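Local coordinates for Ycf54 protein (Thermosynechococcus elongatus, PDB 3HZE) that is of unknown function here but, as a Ycf54-family protein, is probably involved in chlorophyll biosynthesis at the cyclase step, at residues Ile7-Lys12 / Glu84-Gly89. Sequence-based numbering, arbitrary orientation.
Sequences ILASKK and EYVLMG
Strand 3-10 and the edge strand 87-92 pair antiparallel here, at the point where the chain enters the last strand of the sheet. L8 and L87 form a hydrogen-bonded pair. L8 N donates to L87 O at 2.6 Å. The return bond, L87 N to L8 O, is 2.8 Å long and nearly straight at 173°. I7 and M88 follow as a non-hydrogen-bonded pair. I7 CA lies 3.1 Å from L87 O in a CA-H...O contact, so this oxygen receives both the L8 amide and a CA-H.

The side chains of L8 and L87 run side by side on one face, with L8 CD2 4.2 Å from L87 CD1. L49 and C61 of loops touch L8, and Q57 and R60 of helix 55-60 touch L87. I7 and M88 point to the other face, where both touch I76 of helix 73-83. The end of M88 leads away from strand 3-10.

V86 precedes the strand and points toward segment 7-12. Its CG1, anti to the carbonyl carbon (chi1 -64°), meets A9 CB at 3.6 Å. Its CG2 is the branch nearer I7, 4.3 Å from I7 CB. F13 also touches V86, and L14 touches A9.

Helix 73-83 ends just before segment 84-89, and an inverse gamma turn centred on Y85 leads toward the strand. The arrangement is that of an edge strand added antiparallel to an inner strand of a four-stranded antiparallel sheet, order 2-3-1-4, with helices packed on both faces, as in an alpha+beta fold.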
loop_
_atom_site.group_PDB
_atom_site.type_symbol
_atom_site.label_atom_id
_atom_site.label_comp_id
_atom_site.label_asym_id
_atom_site.label_seq_id
_atom_site.Cartn_x
_atom_site.Cartn_y
_atom_site.Cartn_z
ATOM N N ILE A 7 1.310 1.468 -3.759
ATOM C CA ILE A 7 0.953 2.849 -4.013
ATOM C C ILE A 7 1.143 3.472 -2.628
ATOM O O ILE A 7 0.913 2.817 -1.608
ATOM C CB ILE A 7 -0.507 3.059 -4.474
ATOM C CG1 ILE A 7 -1.477 2.382 -3.510
ATOM C CG2 ILE A 7 -0.664 2.592 -5.916
ATOM C CD1 ILE A 7 -2.898 2.918 -3.612
ATOM N N LEU A 8 1.593 4.716 -2.588
ATOM C CA LEU A 8 1.811 5.393 -1.321
ATOM C C LEU A 8 1.075 6.727 -1.326
ATOM O O LEU A 8 1.122 7.449 -2.310
ATOM C CB LEU A 8 3.313 5.629 -1.118
ATOM C CG LEU A 8 3.780 6.439 0.091
ATOM C CD1 LEU A 8 3.518 5.655 1.379
ATOM C CD2 LEU A 8 5.280 6.732 -0.064
ATOM N N ALA A 9 0.382 7.045 -0.237
ATOM C CA ALA A 9 -0.333 8.317 -0.148
ATOM C C ALA A 9 -0.551 8.710 1.304
ATOM O O ALA A 9 -0.440 7.876 2.212
ATOM C CB ALA A 9 -1.679 8.218 -0.863
ATOM N N SER A 10 -0.889 9.976 1.522
ATOM C CA SER A 10 -1.135 10.459 2.873
ATOM C C SER A 10 -2.425 9.815 3.370
ATOM O O SER A 10 -3.309 9.483 2.575
ATOM C CB SER A 10 -1.286 11.985 2.872
ATOM O OG SER A 10 -2.452 12.374 2.167
ATOM N N LYS A 11 -2.532 9.628 4.681
ATOM C CA LYS A 11 -3.731 9.039 5.246
ATOM C C LYS A 11 -4.873 10.023 5.017
ATOM O O LYS A 11 -6.038 9.637 4.883
ATOM C CB LYS A 11 -3.544 8.773 6.745
ATOM C CG LYS A 11 -2.272 7.995 7.056
ATOM C CD LYS A 11 -2.474 6.919 8.119
ATOM C CE LYS A 11 -2.943 7.488 9.439
ATOM N NZ LYS A 11 -2.976 6.444 10.505
ATOM N N LYS A 12 -4.524 11.302 4.963
ATOM C CA LYS A 12 -5.517 12.351 4.739
ATOM C C LYS A 12 -6.201 12.119 3.386
ATOM O O LYS A 12 -7.431 12.113 3.292
ATOM C CB LYS A 12 -4.840 13.727 4.758
ATOM C CG LYS A 12 -5.806 14.899 4.627
ATOM C CD LYS A 12 -5.045 16.214 4.476
ATOM C CE LYS A 12 -5.987 17.397 4.286
ATOM N NZ LYS A 12 -6.797 17.658 5.506
ATOM N N GLU A 84 -4.908 8.332 -8.911
ATOM C CA GLU A 84 -4.065 9.341 -9.546
ATOM C C GLU A 84 -3.055 10.066 -8.655
ATOM O O GLU A 84 -1.852 10.003 -8.894
ATOM C CB GLU A 84 -4.934 10.385 -10.276
ATOM C CG GLU A 84 -4.116 11.471 -10.976
ATOM C CD GLU A 84 -4.949 12.400 -11.853
ATOM O OE1 GLU A 84 -4.368 13.361 -12.397
ATOM O OE2 GLU A 84 -6.172 12.176 -12.002
ATOM N N TYR A 85 -3.534 10.755 -7.629
ATOM C CA TYR A 85 -2.649 11.519 -6.744
ATOM C C TYR A 85 -1.968 10.691 -5.660
ATOM O O TYR A 85 -2.124 10.952 -4.465
ATOM C CB TYR A 85 -3.443 12.656 -6.105
ATOM C CG TYR A 85 -3.941 13.651 -7.117
ATOM C CD1 TYR A 85 -3.083 14.602 -7.658
ATOM C CD2 TYR A 85 -5.259 13.627 -7.557
ATOM C CE1 TYR A 85 -3.523 15.510 -8.618
ATOM C CE2 TYR A 85 -5.714 14.532 -8.522
ATOM C CZ TYR A 85 -4.839 15.469 -9.045
ATOM O OH TYR A 85 -5.266 16.367 -9.998
ATOM N N VAL A 86 -1.201 9.701 -6.095
ATOM C CA VAL A 86 -0.476 8.820 -5.187
ATOM C C VAL A 86 0.862 8.495 -5.827
ATOM O O VAL A 86 1.047 8.700 -7.029
ATOM C CB VAL A 86 -1.217 7.477 -4.979
ATOM C CG1 VAL A 86 -2.557 7.711 -4.301
ATOM C CG2 VAL A 86 -1.411 6.792 -6.326
ATOM N N LEU A 87 1.790 7.987 -5.026
ATOM C CA LEU A 87 3.094 7.593 -5.532
ATOM C C LEU A 87 3.001 6.091 -5.724
ATOM O O LEU A 87 2.207 5.428 -5.056
ATOM C CB LEU A 87 4.194 7.923 -4.521
ATOM C CG LEU A 87 4.402 9.414 -4.215
ATOM C CD1 LEU A 87 5.455 9.580 -3.128
ATOM C CD2 LEU A 87 4.832 10.137 -5.479
HETATM N N MSE A 88 3.789 5.556 -6.647
HETATM C CA MSE A 88 3.775 4.124 -6.895
HETATM C C MSE A 88 5.213 3.631 -6.963
HETATM O O MSE A 88 6.123 4.397 -7.284
HETATM C CB MSE A 88 3.041 3.819 -8.207
HETATM C CG MSE A 88 2.968 2.333 -8.552
HETATM SE SE MSE A 88 1.945 1.925 -10.166
HETATM C CE MSE A 88 3.103 2.792 -11.452
ATOM N N GLY A 89 5.420 2.360 -6.646
ATOM C CA GLY A 89 6.760 1.811 -6.702
ATOM C C GLY A 89 6.776 0.321 -6.438
ATOM O O GLY A 89 5.729 -0.327 -6.415
#